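Local coordinates for protein Dok-7 (Mus musculus, PDB 3ML4) that activates the receptor tyrosine kinase MuSK as a dimeric membrane-associated adaptor with phosphoinositide-binding PH and phosphotyrosine-binding PTB domains, so driving formation of the neuromuscular synapse, at residues P71-E76 with R146-T151; I85-A90 with P150-Q155. All blocks are in the same frame, centred on the assembly; numbering follows the deposited sequence.

Contact 1: residues P71-E76 with R146-T151; sequences PALPYE and RDIPPT
Ile-148 lays its two branches over the extended loop from Leu-73 to Tyr-75. CG1 is anti to the carbonyl carbon (chi1 -61°), and the CG1-CD1 branch faces Leu-73 and the Pro-74 ring, while CG2, anti to the backbone N, lies against Tyr-75 and beside the carbonyl of Pro-74. On the first side the Leu-73 and Ile-148 side chains cross at a slant, with Leu-73 CD2 3.7 Å from Ile-148 CD1. Pro-74 meets the same methyl from its ring, its CD lying 3.7 Å from Ile-148 CD1, and the two side chains run roughly at right angles. On the other side Ile-148 and Tyr-75 slide past each other in opposite directions, bringing Ile-148 CG2 within 3.7 Å of Tyr-75 CD1.

The prolines that follow Ile-148 extend this apolar row. Pro-149, joined to Ile-148 through a cis peptide bond, brings its CD to 4.0 Å from Tyr-75 CE1, obliquely to the ring. Leu-73 and Pro-150 reach toward each other, Leu-73 CD1 lying 3.6 Å from Pro-150 CG. Met-92 of strand 90-94 touches Tyr-75, Pro-149 and Pro-150, joining both segments to the PH sheet.

The second segment spans a beta hairpin: Arg-146 and Thr-151 exchange two backbone hydrogen bonds, and the four residues between them form the loop at its tip. Arg-146 makes a salt bridge to Glu-129 and another, through a weak hydrogen bond, to Asp-147. The contact thus joins a loop of the PH domain to a hairpin of the PTB domain. With no hydrogen bond or salt bridge crossing it, the fit rests on the shapes of an isoleucine, three prolines, a leucine and a tyrosine ring.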
loop_
_atom_site.group_PDB
_atom_site.type_symbol
_atom_site.label_atom_id
_atom_site.label_comp_id
_atom_site.label_asym_id
_atom_site.label_seq_id
_atom_site.Cartn_x
_atom_site.Cartn_y
_atom_site.Cartn_z
ATOM N N PRO B 71 10.910 7.509 18.131
ATOM C CA PRO B 71 11.405 8.838 18.496
ATOM C C PRO B 71 12.167 8.899 19.817
ATOM O O PRO B 71 12.060 7.991 20.631
ATOM C CB PRO B 71 10.117 9.649 18.631
ATOM C CG PRO B 71 9.107 8.651 19.124
ATOM C CD PRO B 71 9.538 7.289 18.624
ATOM N N ALA B 72 12.928 9.977 20.004
ATOM C CA ALA B 72 13.627 10.310 21.264
ATOM C C ALA B 72 14.697 9.305 21.697
ATOM O O ALA B 72 14.773 8.916 22.869
ATOM C CB ALA B 72 12.631 10.601 22.404
ATOM N N LEU B 73 15.514 8.890 20.735
ATOM C CA LEU B 73 16.723 8.128 21.007
ATOM C C LEU B 73 17.896 9.091 20.910
ATOM O O LEU B 73 17.994 9.835 19.941
ATOM C CB LEU B 73 16.914 7.011 19.978
ATOM C CG LEU B 73 15.955 5.818 19.882
ATOM C CD1 LEU B 73 16.228 5.041 18.602
ATOM C CD2 LEU B 73 16.015 4.890 21.097
ATOM N N PRO B 74 18.784 9.096 21.921
ATOM C CA PRO B 74 19.982 9.930 21.857
ATOM C C PRO B 74 20.944 9.439 20.777
ATOM O O PRO B 74 21.197 8.236 20.673
ATOM C CB PRO B 74 20.601 9.766 23.249
ATOM C CG PRO B 74 19.494 9.199 24.111
ATOM C CD PRO B 74 18.707 8.346 23.185
ATOM N N TYR B 75 21.471 10.370 19.986
ATOM C CA TYR B 75 22.303 10.036 18.842
ATOM C C TYR B 75 23.087 11.252 18.358
ATOM O O TYR B 75 22.500 12.297 18.051
ATOM C CB TYR B 75 21.422 9.492 17.713
ATOM C CG TYR B 75 22.163 9.091 16.452
ATOM C CD1 TYR B 75 22.901 7.910 16.398
ATOM C CD2 TYR B 75 22.103 9.883 15.308
ATOM C CE1 TYR B 75 23.572 7.538 15.249
ATOM C CE2 TYR B 75 22.775 9.515 14.145
ATOM C CZ TYR B 75 23.507 8.343 14.125
ATOM O OH TYR B 75 24.173 7.969 12.979
ATOM N N GLU B 76 24.411 11.105 18.306
ATOM C CA GLU B 76 25.328 12.130 17.768
ATOM C C GLU B 76 25.106 13.539 18.329
ATOM O O GLU B 76 25.137 14.526 17.589
ATOM C CB GLU B 76 25.272 12.155 16.231
ATOM C CG GLU B 76 25.682 10.857 15.550
ATOM C CD GLU B 76 27.169 10.553 15.668
ATOM O OE1 GLU B 76 27.977 11.500 15.816
ATOM O OE2 GLU B 76 27.526 9.356 15.602
ATOM N N ARG B 146 16.848 -3.138 18.065
ATOM C CA ARG B 146 17.766 -2.875 19.170
ATOM C C ARG B 146 18.751 -1.780 18.831
ATOM O O ARG B 146 19.039 -1.525 17.656
ATOM C CB ARG B 146 18.606 -4.115 19.458
ATOM C CG ARG B 146 18.138 -4.964 20.591
ATOM C CD ARG B 146 19.150 -6.067 20.844
ATOM N NE ARG B 146 20.260 -5.601 21.666
ATOM C CZ ARG B 146 20.292 -5.676 22.991
ATOM N NH1 ARG B 146 19.270 -6.204 23.656
ATOM N NH2 ARG B 146 21.347 -5.223 23.651
ATOM N N ASP B 147 19.298 -1.183 19.888
ATOM C CA ASP B 147 20.420 -0.243 19.818
ATOM C C ASP B 147 20.073 1.100 19.180
ATOM O O ASP B 147 18.957 1.325 18.703
ATOM C CB ASP B 147 21.649 -0.855 19.110
ATOM C CG ASP B 147 21.940 -2.289 19.538
ATOM O OD1 ASP B 147 21.525 -2.696 20.644
ATOM O OD2 ASP B 147 22.595 -3.014 18.756
ATOM N N ILE B 148 21.047 1.999 19.222
ATOM C CA ILE B 148 20.992 3.249 18.499
ATOM C C ILE B 148 22.276 3.289 17.682
ATOM O O ILE B 148 23.355 3.121 18.247
ATOM C CB ILE B 148 20.887 4.461 19.448
ATOM C CG1 ILE B 148 19.604 4.369 20.286
ATOM C CG2 ILE B 148 20.906 5.760 18.651
ATOM C CD1 ILE B 148 19.660 5.101 21.623
ATOM N N PRO B 149 22.163 3.442 16.346
ATOM C CA PRO B 149 20.895 3.508 15.603
ATOM C C PRO B 149 20.250 2.123 15.491
ATOM O O PRO B 149 20.964 1.137 15.335
ATOM C CB PRO B 149 21.319 4.033 14.222
ATOM C CG PRO B 149 22.735 3.601 14.065
ATOM C CD PRO B 149 23.337 3.540 15.456
ATOM N N PRO B 150 18.907 2.047 15.582
ATOM C CA PRO B 150 18.223 0.748 15.616
ATOM C C PRO B 150 18.550 -0.154 14.429
ATOM O O PRO B 150 18.555 0.300 13.285
ATOM C CB PRO B 150 16.739 1.128 15.606
ATOM C CG PRO B 150 16.699 2.501 16.142
ATOM C CD PRO B 150 17.949 3.163 15.660
ATOM N N THR B 151 18.844 -1.417 14.724
ATOM C CA THR B 151 19.042 -2.440 13.698
ATOM C C THR B 151 18.063 -3.588 13.916
ATOM O O THR B 151 17.720 -3.911 15.050
ATOM C CB THR B 151 20.488 -2.994 13.683
ATOM O OG1 THR B 151 20.808 -3.540 14.967
ATOM C CG2 THR B 151 21.489 -1.902 13.336
#

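Contact 2: residues I85-A90 with P150-Q155; sequences ICLSQA and PTVMGQ
Ile-85, near the end of strand 81-86, divides its branches between Pro-150 and Val-152. Its CG1 meets Pro-150 CB at 3.9 Å, the two side chains crossing at about a right angle. With CG1 at a chi1 of -53°, CG2 stands anti to the backbone N and lies 4.0 Å from Val-152 CG2, the isoleucine and valine side chains passing at a slant. His-136 of strand 133-138 adds a further PTB neighbour to this isoleucine.

At Cys-86 the backbone takes over: its side chain points away, but Cys-86 O lies 3.7 Å from Val-152 CG2, so this methyl has both Ile-85 CG2 and the Cys-86 carbonyl on its PH-facing side. Leu-87 comes next, and the end of its side chain comes closer to the PTB strand than its CB direction alone suggests. Its CD2 lies 3.4 Å from Gln-155 NE2, the two side chains crossing roughly perpendicularly. In Gln-155 a chi1 of 61° sets CG between the backbone N and carbonyl carbon, and the chain, extended beyond it, carries the amide to Leu-87. The chain then turns through Ser-88, whose OG is hydrogen-bonded to Asp-65, and returns at Ala-90, where CB packs 3.4 Å from Pro-150 O.

The outermost strand of the PTB sheet thereby rests Val-152 and Gln-155, with Pro-150 just before it, on the hairpin 85-90 of the PH domain. No hydrogen bond spans the gap; the sheets meet by van der Waals contact, including methyls against two carbonyls and an amide.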
loop_
_atom_site.group_PDB
_atom_site.type_symbol
_atom_site.label_atom_id
_atom_site.label_comp_id
_atom_site.label_asym_id
_atom_site.label_seq_id
_atom_site.Cartn_x
_atom_site.Cartn_y
_atom_site.Cartn_z
ATOM N N ILE B 85 13.159 3.133 10.833
ATOM C CA ILE B 85 13.813 1.830 10.850
ATOM C C ILE B 85 13.462 1.047 9.593
ATOM O O ILE B 85 12.290 0.903 9.246
ATOM C CB ILE B 85 13.433 1.016 12.103
ATOM C CG1 ILE B 85 13.679 1.842 13.368
ATOM C CG2 ILE B 85 14.224 -0.307 12.150
ATOM C CD1 ILE B 85 12.846 1.425 14.543
ATOM N N CYS B 86 14.492 0.557 8.914
ATOM C CA CYS B 86 14.317 -0.211 7.697
ATOM C C CYS B 86 15.046 -1.538 7.814
ATOM O O CYS B 86 15.950 -1.685 8.642
ATOM C CB CYS B 86 14.845 0.576 6.500
ATOM S SG CYS B 86 14.111 2.213 6.330
ATOM N N LEU B 87 14.656 -2.505 6.982
ATOM C CA LEU B 87 15.342 -3.798 6.947
ATOM C C LEU B 87 16.836 -3.626 6.695
ATOM O O LEU B 87 17.655 -4.286 7.338
ATOM C CB LEU B 87 14.712 -4.736 5.912
ATOM C CG LEU B 87 13.288 -5.205 6.233
ATOM C CD1 LEU B 87 12.627 -5.835 5.010
ATOM C CD2 LEU B 87 13.277 -6.161 7.428
ATOM N N SER B 88 17.178 -2.716 5.783
ATOM C CA SER B 88 18.571 -2.410 5.458
ATOM C C SER B 88 19.220 -1.483 6.481
ATOM O O SER B 88 20.147 -1.882 7.188
ATOM C CB SER B 88 18.685 -1.815 4.048
ATOM O OG SER B 88 17.714 -0.801 3.823
ATOM N N GLN B 89 18.715 -0.254 6.566
ATOM C CA GLN B 89 19.354 0.797 7.366
ATOM C C GLN B 89 18.355 1.585 8.199
ATOM O O GLN B 89 17.152 1.531 7.951
ATOM C CB GLN B 89 20.124 1.764 6.454
ATOM C CG GLN B 89 19.257 2.833 5.745
ATOM C CD GLN B 89 18.714 2.396 4.385
ATOM O OE1 GLN B 89 17.641 2.839 3.957
ATOM N NE2 GLN B 89 19.460 1.541 3.693
ATOM N N ALA B 90 18.864 2.319 9.182
ATOM C CA ALA B 90 18.060 3.281 9.927
ATOM C C ALA B 90 18.384 4.687 9.437
ATOM O O ALA B 90 19.549 5.017 9.200
ATOM C CB ALA B 90 18.332 3.161 11.407
ATOM N N PRO B 150 18.907 2.047 15.582
ATOM C CA PRO B 150 18.223 0.748 15.616
ATOM C C PRO B 150 18.550 -0.154 14.429
ATOM O O PRO B 150 18.555 0.300 13.285
ATOM C CB PRO B 150 16.739 1.128 15.606
ATOM C CG PRO B 150 16.699 2.501 16.142
ATOM C CD PRO B 150 17.949 3.163 15.660
ATOM N N THR B 151 18.844 -1.417 14.724
ATOM C CA THR B 151 19.042 -2.440 13.698
ATOM C C THR B 151 18.063 -3.588 13.916
ATOM O O THR B 151 17.720 -3.911 15.050
ATOM C CB THR B 151 20.488 -2.994 13.683
ATOM O OG1 THR B 151 20.808 -3.540 14.967
ATOM C CG2 THR B 151 21.489 -1.902 13.336
ATOM N N VAL B 152 17.624 -4.195 12.819
ATOM C CA VAL B 152 16.641 -5.277 12.847
ATOM C C VAL B 152 17.317 -6.594 13.209
ATOM O O VAL B 152 18.233 -7.037 12.516
ATOM C CB VAL B 152 15.895 -5.389 11.485
ATOM C CG1 VAL B 152 15.065 -6.678 11.392
ATOM C CG2 VAL B 152 15.016 -4.169 11.266
HETATM N N MSE B 153 16.855 -7.208 14.294
HETATM C CA MSE B 153 17.423 -8.454 14.811
HETATM C C MSE B 153 16.499 -9.665 14.664
HETATM O O MSE B 153 16.900 -10.793 14.955
HETATM C CB MSE B 153 17.806 -8.289 16.281
HETATM C CG MSE B 153 16.690 -7.735 17.143
HETATM SE SE MSE B 153 16.779 -8.346 18.991
HETATM C CE MSE B 153 15.499 -7.102 19.744
ATOM N N GLY B 154 15.266 -9.424 14.233
ATOM C CA GLY B 154 14.284 -10.488 14.042
ATOM C C GLY B 154 13.122 -9.969 13.226
ATOM O O GLY B 154 12.644 -8.862 13.471
ATOM N N GLN B 155 12.680 -10.761 12.249
ATOM C CA GLN B 155 11.597 -10.360 11.346
ATOM C C GLN B 155 10.677 -11.517 10.949
ATOM O O GLN B 155 11.140 -12.614 10.638
ATOM C CB GLN B 155 12.154 -9.678 10.092
ATOM C CG GLN B 155 13.084 -10.553 9.252
ATOM C CD GLN B 155 13.564 -9.860 7.989
ATOM O OE1 GLN B 155 14.760 -9.640 7.805
ATOM N NE2 GLN B 155 12.628 -9.505 7.113
#

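Overall arrangement
Contacts 1 and 2 are neighbouring patches of one PH-PTB interface, their centres about 11 Å apart. Both end on the same PTB hairpin: 146-151 covers its tip, 150-155 the strand that leaves it, and Pro-150 and Thr-151 belong to both. Pro-149 CB of contact 1 lies 4.2 Å from Ala-90 CB of contact 2, a pair that crosses between the domains, whereas Arg-146 CG and CE of the selenomethionine Met-153, 3.5 Å apart, meet within the hairpin. Both contacts join domains within a single Dok-7 chain, and the other protein chain of the assembly touches neither. Together they illustrate how two domains can pack with no hydrogen bonds across these two patches.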